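Long-range contacts in glycosyl transferase family 9 (Veillonella parvula, PDB 3TOV), which probably transfers a sugar, likely a heptose, from an activated nucleotide donor to a glycan acceptor: residues I23-F28 with D141-V146; V44-L49 with V65-R70; T155-L160 with G296-H301. All coordinates share one frame; numbering follows the deposited sequence.

Interaction 1 of 3, residues I23-F28 with D141-V146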
loop_
_atom_site.group_PDB
_atom_site.type_symbol
_atom_site.label_atom_id
_atom_site.label_comp_id
_atom_site.label_asym_id
_atom_site.label_seq_id
_atom_site.Cartn_x
_atom_site.Cartn_y
_atom_site.Cartn_z
ATOM N N ILE A 23 -0.749 0.842 -4.517
ATOM C CA ILE A 23 -1.643 -0.232 -4.108
ATOM C C ILE A 23 -3.065 0.298 -3.920
ATOM O O ILE A 23 -4.047 -0.404 -4.180
ATOM C CB ILE A 23 -1.119 -0.923 -2.851
ATOM C CG1 ILE A 23 0.278 -1.497 -3.151
ATOM C CG2 ILE A 23 -2.098 -1.981 -2.382
ATOM C CD1 ILE A 23 1.088 -1.911 -1.923
ATOM N N LEU A 24 -3.160 1.560 -3.511
ATOM C CA LEU A 24 -4.441 2.224 -3.282
ATOM C C LEU A 24 -5.208 2.534 -4.565
ATOM O O LEU A 24 -6.388 2.874 -4.519
ATOM C CB LEU A 24 -4.230 3.517 -2.496
ATOM C CG LEU A 24 -3.770 3.316 -1.057
ATOM C CD1 LEU A 24 -3.366 4.634 -0.451
ATOM C CD2 LEU A 24 -4.889 2.676 -0.279
ATOM N N THR A 25 -4.534 2.437 -5.707
ATOM C CA THR A 25 -5.193 2.641 -6.991
ATOM C C THR A 25 -5.781 1.327 -7.471
ATOM O O THR A 25 -6.395 1.256 -8.538
ATOM C CB THR A 25 -4.220 3.136 -8.070
ATOM O OG1 THR A 25 -3.280 2.097 -8.396
ATOM C CG2 THR A 25 -3.478 4.368 -7.600
ATOM N N THR A 26 -5.589 0.282 -6.681
ATOM C CA THR A 26 -5.902 -1.059 -7.137
ATOM C C THR A 26 -7.406 -1.420 -7.132
ATOM O O THR A 26 -7.862 -2.175 -8.007
ATOM C CB THR A 26 -5.036 -2.104 -6.394
ATOM O OG1 THR A 26 -4.693 -3.162 -7.296
ATOM C CG2 THR A 26 -5.751 -2.660 -5.170
ATOM N N PRO A 27 -8.178 -0.877 -6.164
ATOM C CA PRO A 27 -9.630 -1.091 -6.106
ATOM C C PRO A 27 -10.354 -0.283 -7.192
ATOM O O PRO A 27 -11.331 -0.742 -7.789
ATOM C CB PRO A 27 -10.008 -0.553 -4.718
ATOM C CG PRO A 27 -8.738 -0.374 -3.983
ATOM C CD PRO A 27 -7.728 -0.055 -5.027
ATOM N N PHE A 28 -9.872 0.932 -7.420
ATOM C CA PHE A 28 -10.241 1.705 -8.597
ATOM C C PHE A 28 -10.095 0.883 -9.900
ATOM O O PHE A 28 -10.927 0.961 -10.818
ATOM C CB PHE A 28 -9.366 2.958 -8.630
ATOM C CG PHE A 28 -9.281 3.616 -9.969
ATOM C CD1 PHE A 28 -10.012 4.758 -10.238
ATOM C CD2 PHE A 28 -8.453 3.106 -10.953
ATOM C CE1 PHE A 28 -9.926 5.373 -11.473
ATOM C CE2 PHE A 28 -8.367 3.717 -12.190
ATOM C CZ PHE A 28 -9.102 4.853 -12.451
ATOM N N ASP A 141 -11.005 5.502 -2.187
ATOM C CA ASP A 141 -12.328 5.934 -2.604
ATOM C C ASP A 141 -12.228 7.170 -3.484
ATOM O O ASP A 141 -13.043 7.368 -4.392
ATOM C CB ASP A 141 -13.213 6.229 -1.395
ATOM C CG ASP A 141 -13.606 4.971 -0.636
ATOM O OD1 ASP A 141 -13.728 3.899 -1.277
ATOM O OD2 ASP A 141 -13.788 5.063 0.606
HETATM N N MSE A 142 -11.231 8.007 -3.215
HETATM C CA MSE A 142 -11.087 9.233 -3.985
HETATM C C MSE A 142 -10.622 8.943 -5.419
HETATM O O MSE A 142 -10.983 9.662 -6.358
HETATM C CB MSE A 142 -10.177 10.242 -3.270
HETATM C CG MSE A 142 -8.723 10.253 -3.713
HETATM SE SE MSE A 142 -7.805 11.879 -3.110
HETATM C CE MSE A 142 -6.001 11.303 -3.401
ATOM N N TYR A 143 -9.840 7.882 -5.585
ATOM C CA TYR A 143 -9.445 7.477 -6.924
ATOM C C TYR A 143 -10.701 7.061 -7.675
ATOM O O TYR A 143 -10.959 7.544 -8.774
ATOM C CB TYR A 143 -8.342 6.393 -6.896
ATOM C CG TYR A 143 -6.993 6.994 -6.532
ATOM C CD1 TYR A 143 -6.633 8.243 -7.023
ATOM C CD2 TYR A 143 -6.106 6.360 -5.664
ATOM C CE1 TYR A 143 -5.430 8.841 -6.686
ATOM C CE2 TYR A 143 -4.892 6.964 -5.320
ATOM C CZ TYR A 143 -4.576 8.206 -5.842
ATOM O OH TYR A 143 -3.406 8.851 -5.552
ATOM N N ILE A 144 -11.500 6.206 -7.050
ATOM C CA ILE A 144 -12.790 5.795 -7.586
ATOM C C ILE A 144 -13.734 6.983 -7.908
ATOM O O ILE A 144 -14.475 6.945 -8.890
ATOM C CB ILE A 144 -13.473 4.814 -6.608
ATOM C CG1 ILE A 144 -12.803 3.441 -6.701
ATOM C CG2 ILE A 144 -14.992 4.731 -6.852
ATOM C CD1 ILE A 144 -13.033 2.540 -5.487
ATOM N N ASN A 145 -13.709 8.039 -7.101
ATOM C CA ASN A 145 -14.548 9.187 -7.405
ATOM C C ASN A 145 -14.313 9.691 -8.823
ATOM O O ASN A 145 -15.242 10.172 -9.470
ATOM C CB ASN A 145 -14.366 10.331 -6.409
ATOM C CG ASN A 145 -15.395 11.435 -6.614
ATOM O OD1 ASN A 145 -15.064 12.617 -6.725
ATOM N ND2 ASN A 145 -16.660 11.040 -6.694
ATOM N N VAL A 146 -13.075 9.589 -9.307
ATOM C CA VAL A 146 -12.781 9.987 -10.686
ATOM C C VAL A 146 -13.736 9.269 -11.631
ATOM O O VAL A 146 -14.377 9.889 -12.494
ATOM C CB VAL A 146 -11.317 9.700 -11.096
ATOM C CG1 VAL A 146 -11.154 9.832 -12.610
ATOM C CG2 VAL A 146 -10.372 10.649 -10.389
#
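Phe28 and Tyr143 meet through their first side-chain carbons, CB to CB at 4.0 Å, where the start of helix 26-35 packs on helix 139-149. Both helices lie in the N-terminal, Rossmann-like half of the GT-B fold, which is built on a six-stranded parallel sheet. Ile144 takes the neighbouring place: its CG1 rests on the backbone of Phe28, 3.6 Å from CA, and its terminal CD1 lies 4.4 Å from CB of Pro27. With CG of Phe28 anti to the backbone N (chi1 160°), the ring is laid against the backbone of helix 139-149, and its edge points at that backbone. CD1 of Phe28 lies 3.3 Å from Tyr143 O, and CA of Ile144 sits at the same ring's edge, in its plane. The Tyr143 ring borders the turn before helix 26-35 with its edge. That edge faces Leu24 O, 3.7 Å from CD2, while CG2 of Thr25 approaches CE2 obliquely. No hydrogen bond spans the two segments, so the contact is held by packing.

Further out, a type I turn from Ile23 to Thr26 sets the loop in place, and the Thr25 hydroxyl is engaged by Val22 O and Tyr43 OH, which turns the methyl of Thr25 to the tyrosine. Phe15 meets the Tyr143 ring at a steep angle, and Leu147 adds to the surroundings of Phe28. The carbonyl oxygen touched by the Phe28 edge, Tyr143 O, also accepts a hydrogen bond from Val146 N at 3.0 Å.

Interaction 2 of 3, residues V44-L49 with V65-R70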
loop_
_atom_site.group_PDB
_atom_site.type_symbol
_atom_site.label_atom_id
_atom_site.label_comp_id
_atom_site.label_asym_id
_atom_site.label_seq_id
_atom_site.Cartn_x
_atom_site.Cartn_y
_atom_site.Cartn_z
ATOM N N VAL A 44 0.548 2.241 -16.235
ATOM C CA VAL A 44 1.901 2.761 -16.314
ATOM C C VAL A 44 2.446 3.174 -14.936
ATOM O O VAL A 44 2.123 4.259 -14.443
ATOM C CB VAL A 44 1.940 3.955 -17.266
ATOM C CG1 VAL A 44 3.368 4.412 -17.499
ATOM C CG2 VAL A 44 1.269 3.583 -18.585
ATOM N N ILE A 45 3.260 2.299 -14.326
ATOM C CA ILE A 45 3.963 2.593 -13.065
ATOM C C ILE A 45 5.421 2.938 -13.294
ATOM O O ILE A 45 5.899 3.003 -14.430
ATOM C CB ILE A 45 4.067 1.375 -12.091
ATOM C CG1 ILE A 45 3.569 0.089 -12.741
ATOM C CG2 ILE A 45 3.490 1.680 -10.721
ATOM C CD1 ILE A 45 4.595 -0.477 -13.726
ATOM N N ASP A 46 6.121 3.105 -12.173
ATOM C CA ASP A 46 7.557 3.323 -12.148
ATOM C C ASP A 46 8.276 1.986 -11.974
ATOM O O ASP A 46 7.888 1.171 -11.142
ATOM C CB ASP A 46 7.910 4.302 -11.025
ATOM C CG ASP A 46 9.151 3.896 -10.256
ATOM O OD1 ASP A 46 10.256 4.404 -10.564
ATOM O OD2 ASP A 46 9.015 3.069 -9.334
ATOM N N GLU A 47 9.325 1.778 -12.768
ATOM C CA GLU A 47 10.028 0.498 -12.853
ATOM C C GLU A 47 10.035 -0.348 -11.573
ATOM O O GLU A 47 9.754 -1.543 -11.626
ATOM C CB GLU A 47 11.460 0.703 -13.381
ATOM C CG GLU A 47 12.577 0.615 -12.323
ATOM C CD GLU A 47 13.305 1.942 -12.069
ATOM O OE1 GLU A 47 12.704 2.858 -11.458
ATOM O OE2 GLU A 47 14.485 2.063 -12.471
ATOM N N LYS A 48 10.344 0.267 -10.434
ATOM C CA LYS A 48 10.526 -0.470 -9.174
ATOM C C LYS A 48 9.268 -1.199 -8.689
ATOM O O LYS A 48 9.292 -2.389 -8.368
ATOM C CB LYS A 48 11.056 0.465 -8.074
ATOM C CG LYS A 48 11.970 1.563 -8.614
ATOM C CD LYS A 48 13.019 2.024 -7.608
ATOM C CE LYS A 48 14.238 2.654 -8.319
ATOM N NZ LYS A 48 15.325 3.058 -7.366
ATOM N N LEU A 49 8.160 -0.481 -8.645
ATOM C CA LEU A 49 6.952 -1.045 -8.073
ATOM C C LEU A 49 6.335 -2.073 -9.006
ATOM O O LEU A 49 5.229 -2.555 -8.762
ATOM C CB LEU A 49 5.942 0.068 -7.755
ATOM C CG LEU A 49 6.504 1.250 -6.959
ATOM C CD1 LEU A 49 5.460 2.330 -6.755
ATOM C CD2 LEU A 49 7.046 0.756 -5.634
ATOM N N VAL A 65 8.452 2.701 -16.047
ATOM C CA VAL A 65 9.412 3.758 -16.397
ATOM C C VAL A 65 10.509 3.930 -15.343
ATOM O O VAL A 65 10.273 3.668 -14.167
ATOM C CB VAL A 65 8.727 5.139 -16.602
ATOM C CG1 VAL A 65 7.293 4.977 -17.030
ATOM C CG2 VAL A 65 8.821 5.966 -15.327
ATOM N N ASP A 66 11.693 4.383 -15.757
ATOM C CA ASP A 66 12.761 4.702 -14.805
ATOM C C ASP A 66 12.893 6.199 -14.584
ATOM O O ASP A 66 12.193 6.988 -15.211
ATOM C CB ASP A 66 14.107 4.148 -15.273
ATOM C CG ASP A 66 14.034 2.687 -15.646
ATOM O OD1 ASP A 66 13.083 2.313 -16.369
ATOM O OD2 ASP A 66 14.918 1.917 -15.210
ATOM N N LYS A 67 13.800 6.591 -13.694
ATOM C CA LYS A 67 14.045 8.011 -13.450
ATOM C C LYS A 67 15.238 8.274 -12.537
ATOM O O LYS A 67 15.686 7.399 -11.792
ATOM C CB LYS A 67 12.790 8.699 -12.895
ATOM C CG LYS A 67 12.010 7.876 -11.878
ATOM C CD LYS A 67 12.815 7.628 -10.616
ATOM C CE LYS A 67 12.096 6.659 -9.698
ATOM N NZ LYS A 67 12.899 6.346 -8.486
ATOM N N LYS A 68 15.743 9.499 -12.610
ATOM C CA LYS A 68 16.790 9.956 -11.714
ATOM C C LYS A 68 16.895 11.471 -11.814
ATOM O O LYS A 68 16.631 12.190 -10.850
ATOM C CB LYS A 68 18.133 9.307 -12.057
ATOM C CG LYS A 68 19.276 9.805 -11.192
ATOM C CD LYS A 68 20.604 9.195 -11.586
ATOM C CE LYS A 68 21.687 9.615 -10.609
ATOM N NZ LYS A 68 23.024 9.114 -11.014
ATOM N N GLY A 69 17.276 11.946 -12.994
ATOM C CA GLY A 69 17.367 13.369 -13.247
ATOM C C GLY A 69 16.253 13.815 -14.171
ATOM O O GLY A 69 15.332 13.048 -14.459
ATOM N N ARG A 70 16.342 15.054 -14.644
ATOM C CA ARG A 70 15.301 15.638 -15.488
ATOM C C ARG A 70 15.288 15.099 -16.926
ATOM O O ARG A 70 14.283 14.543 -17.385
ATOM C CB ARG A 70 15.394 17.173 -15.475
ATOM C CG ARG A 70 15.151 17.838 -16.830
ATOM C CD ARG A 70 14.202 19.023 -16.735
ATOM N NE ARG A 70 14.561 19.941 -15.660
ATOM C CZ ARG A 70 13.965 19.961 -14.474
ATOM N NH1 ARG A 70 12.977 19.114 -14.209
ATOM N NH2 ARG A 70 14.356 20.833 -13.558
#
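Glu47 and Val65 are joined through their backbones, Glu47 N donating to Val65 O in a nearly straight bond (N-H...O 175°) whose modelled length is too short to be relied on at this resolution. A second, weak bond runs from Val65 N to Ile45 O at 3.0 Å. Between them, CA of Asp46 makes a C-H...O contact with the same Val65 O, so one carbonyl receives both the amide of Glu47 and the alpha hydrogen of Asp46.

The apolar part is small. CG1 of Val44 meets CG1 of Val65 at 4.0 Å, the two side chains crossing at about a right angle, and Val65 is backed by Val80 of helix 70-87. Ile45 packs on Val64 and on Val22 of helix 19-23.

Charged groups make up the outer part. Lys67 bends at its second torsion (chi2 65°), which curls its chain back across Asp46, and NZ forms a long salt bridge of 3.9 Å with Asp46 OD1. Glu47 OE1 stands 4.6 Å from the same Lys67 NZ, beyond a salt bridge, and Lys48, extended past CG, brings its own NZ to 4.2 Å from it. The two ammonium groups are thus like charges side by side, their repulsion probably eased by the carboxylates nearby. OE2 of Glu47 and OD2 of Asp66, two acceptors modelled 2.8 Å apart, form a pairing too doubtful at this resolution to build on.

Strands 40-46 and 61-65 run parallel as neighbours, the latter at the sheet's edge. The first gives way to a short 3-10 turn, the second to a loop that enters helix 70-87 through Gly69 at its N-cap: the C-terminal strand ends of a Rossmann-like sheet.

Interaction 3 of 3, residues T155-L160 with G296-H301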
loop_
_atom_site.group_PDB
_atom_site.type_symbol
_atom_site.label_atom_id
_atom_site.label_comp_id
_atom_site.label_asym_id
_atom_site.label_seq_id
_atom_site.Cartn_x
_atom_site.Cartn_y
_atom_site.Cartn_z
ATOM N N THR A 155 -19.671 0.759 -7.625
ATOM C CA THR A 155 -18.334 1.037 -7.124
ATOM C C THR A 155 -17.899 0.005 -6.083
ATOM O O THR A 155 -16.767 0.024 -5.601
ATOM C CB THR A 155 -18.215 2.483 -6.566
ATOM O OG1 THR A 155 -19.088 2.648 -5.445
ATOM C CG2 THR A 155 -18.585 3.497 -7.627
ATOM N N SER A 156 -18.804 -0.910 -5.766
ATOM C CA SER A 156 -18.565 -1.939 -4.768
ATOM C C SER A 156 -17.346 -2.779 -5.078
ATOM O O SER A 156 -17.464 -3.797 -5.750
ATOM C CB SER A 156 -19.760 -2.874 -4.743
ATOM O OG SER A 156 -20.176 -3.163 -6.072
ATOM N N ASN A 157 -16.181 -2.388 -4.576
ATOM C CA ASN A 157 -14.975 -3.169 -4.812
ATOM C C ASN A 157 -14.628 -4.060 -3.627
ATOM O O ASN A 157 -15.252 -3.959 -2.578
ATOM C CB ASN A 157 -13.805 -2.245 -5.104
ATOM C CG ASN A 157 -13.285 -1.570 -3.861
ATOM O OD1 ASN A 157 -12.447 -2.124 -3.143
ATOM N ND2 ASN A 157 -13.774 -0.365 -3.595
ATOM N N SER A 158 -13.610 -4.905 -3.790
ATOM C CA SER A 158 -13.206 -5.856 -2.752
ATOM C C SER A 158 -11.817 -5.605 -2.163
ATOM O O SER A 158 -11.059 -6.535 -1.898
ATOM C CB SER A 158 -13.271 -7.268 -3.295
ATOM O OG SER A 158 -12.893 -7.257 -4.648
ATOM N N GLY A 159 -11.495 -4.342 -1.937
ATOM C CA GLY A 159 -10.301 -4.005 -1.195
ATOM C C GLY A 159 -9.076 -4.004 -2.064
ATOM O O GLY A 159 -9.156 -4.244 -3.268
ATOM N N LEU A 160 -7.941 -3.708 -1.439
ATOM C CA LEU A 160 -6.643 -3.775 -2.093
ATOM C C LEU A 160 -6.261 -5.216 -2.420
ATOM O O LEU A 160 -6.661 -6.174 -1.741
ATOM C CB LEU A 160 -5.573 -3.161 -1.205
ATOM C CG LEU A 160 -5.969 -1.928 -0.403
ATOM C CD1 LEU A 160 -4.852 -1.573 0.563
ATOM C CD2 LEU A 160 -6.266 -0.763 -1.303
ATOM N N GLY A 296 -5.442 5.250 5.811
ATOM C CA GLY A 296 -5.439 4.122 6.712
ATOM C C GLY A 296 -5.767 2.821 6.004
ATOM O O GLY A 296 -5.741 2.752 4.765
ATOM N N PRO A 297 -6.065 1.776 6.797
ATOM C CA PRO A 297 -6.469 0.419 6.404
ATOM C C PRO A 297 -7.794 0.369 5.651
ATOM O O PRO A 297 -8.862 0.215 6.256
ATOM C CB PRO A 297 -6.612 -0.306 7.739
ATOM C CG PRO A 297 -5.733 0.436 8.661
ATOM C CD PRO A 297 -5.800 1.870 8.240
ATOM N N TYR A 298 -7.718 0.471 4.332
ATOM C CA TYR A 298 -8.917 0.484 3.511
ATOM C C TYR A 298 -9.595 -0.867 3.438
ATOM O O TYR A 298 -8.971 -1.847 3.023
ATOM C CB TYR A 298 -8.557 0.900 2.104
ATOM C CG TYR A 298 -9.704 0.842 1.145
ATOM C CD1 TYR A 298 -10.661 1.846 1.130
ATOM C CD2 TYR A 298 -9.825 -0.202 0.239
ATOM C CE1 TYR A 298 -11.708 1.818 0.242
ATOM C CE2 TYR A 298 -10.872 -0.245 -0.658
ATOM C CZ TYR A 298 -11.811 0.773 -0.655
ATOM O OH TYR A 298 -12.865 0.759 -1.548
ATOM N N GLN A 299 -10.875 -0.910 3.807
ATOM C CA GLN A 299 -11.665 -2.120 3.645
ATOM C C GLN A 299 -10.957 -3.302 4.323
ATOM O O GLN A 299 -10.917 -4.412 3.788
ATOM C CB GLN A 299 -11.840 -2.392 2.156
ATOM C CG GLN A 299 -13.031 -3.225 1.782
ATOM C CD GLN A 299 -13.888 -2.537 0.719
ATOM O OE1 GLN A 299 -14.207 -1.341 0.830
ATOM N NE2 GLN A 299 -14.260 -3.287 -0.319
ATOM N N ALA A 300 -10.400 -3.059 5.506
ATOM C CA ALA A 300 -9.555 -4.057 6.156
ATOM C C ALA A 300 -10.055 -4.492 7.534
ATOM O O ALA A 300 -10.740 -3.738 8.233
ATOM C CB ALA A 300 -8.125 -3.534 6.265
ATOM N N HIS A 301 -9.699 -5.713 7.920
ATOM C CA HIS A 301 -9.912 -6.148 9.282
ATOM C C HIS A 301 -8.726 -5.652 10.106
ATOM O O HIS A 301 -7.727 -6.344 10.257
ATOM C CB HIS A 301 -10.051 -7.668 9.374
ATOM C CG HIS A 301 -10.392 -8.159 10.754
ATOM N ND1 HIS A 301 -10.061 -9.422 11.205
ATOM C CD2 HIS A 301 -11.035 -7.551 11.785
ATOM C CE1 HIS A 301 -10.489 -9.572 12.448
ATOM N NE2 HIS A 301 -11.083 -8.452 12.823
HETATM O O HOH W 1 -8.387 -4.708 1.404
#
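Asn157 and Tyr298 approach from opposite directions, the amide and the ring nearly coplanar at 14°. The asparagine side chain packs on Pro27, Glu30 and Val31 of helix 26-35, and beyond CB its CG stands between the backbone N and the carbonyl carbon (chi1 75°). At CG the amide divides. OD1 turns back to its own loop and accepts from Gly159 N at 2.7 Å, an Asx turn, while lying at the edge of the Tyr298 ring, 3.5 Å from CE2. ND2 reaches forward and donates to Tyr298 OH, almost straight (173°) and in the amide plane, though the short modelled length is not reliable at this resolution. The backbone O of Asn157 takes a weak bond from Gln299 NE2, whose amide lies nearly parallel to that of Asn157; CB of Gln299 lies over one face of the Tyr298 ring, near its rim. Next to CE2 on the ring, CD2 of Tyr298 meets CD2 of Leu160 obliquely at 3.9 Å.

An alanine in place of Asn157 would lose both amide bonds, and is likely to free the 157-159 turn and deprive the tyrosine hydroxyl of a donor.

The loop after helix 139-149 is thereby tied to the loop before strand 302-305, joining the two halves of the GT-B fold. Since Tyr298 OH accepts from Asn157 and also pairs with Asp141 OD1, its own proton probably goes to that carboxylate.

Interaction 1 is wholly buried and holds two helices of the N-terminal half by apolar packing, whereas interaction 2, in the same half, opens to solvent and combines strand-end backbone bonds with a rim of charges. Interaction 3 is partly buried and polar, amide and hydroxyl groups joining loops from the two halves. Interactions 1 and 3 adjoin, their centres about 10 Å apart: Pro27 and Ile144 of the first pack on Asn157 of the third, and Asp141 probably bonds to Tyr298. Interaction 2 stands apart, its centre about 27 Å from that of interaction 3, though helix 26-35 and strand 40-46 follow each other in the chain.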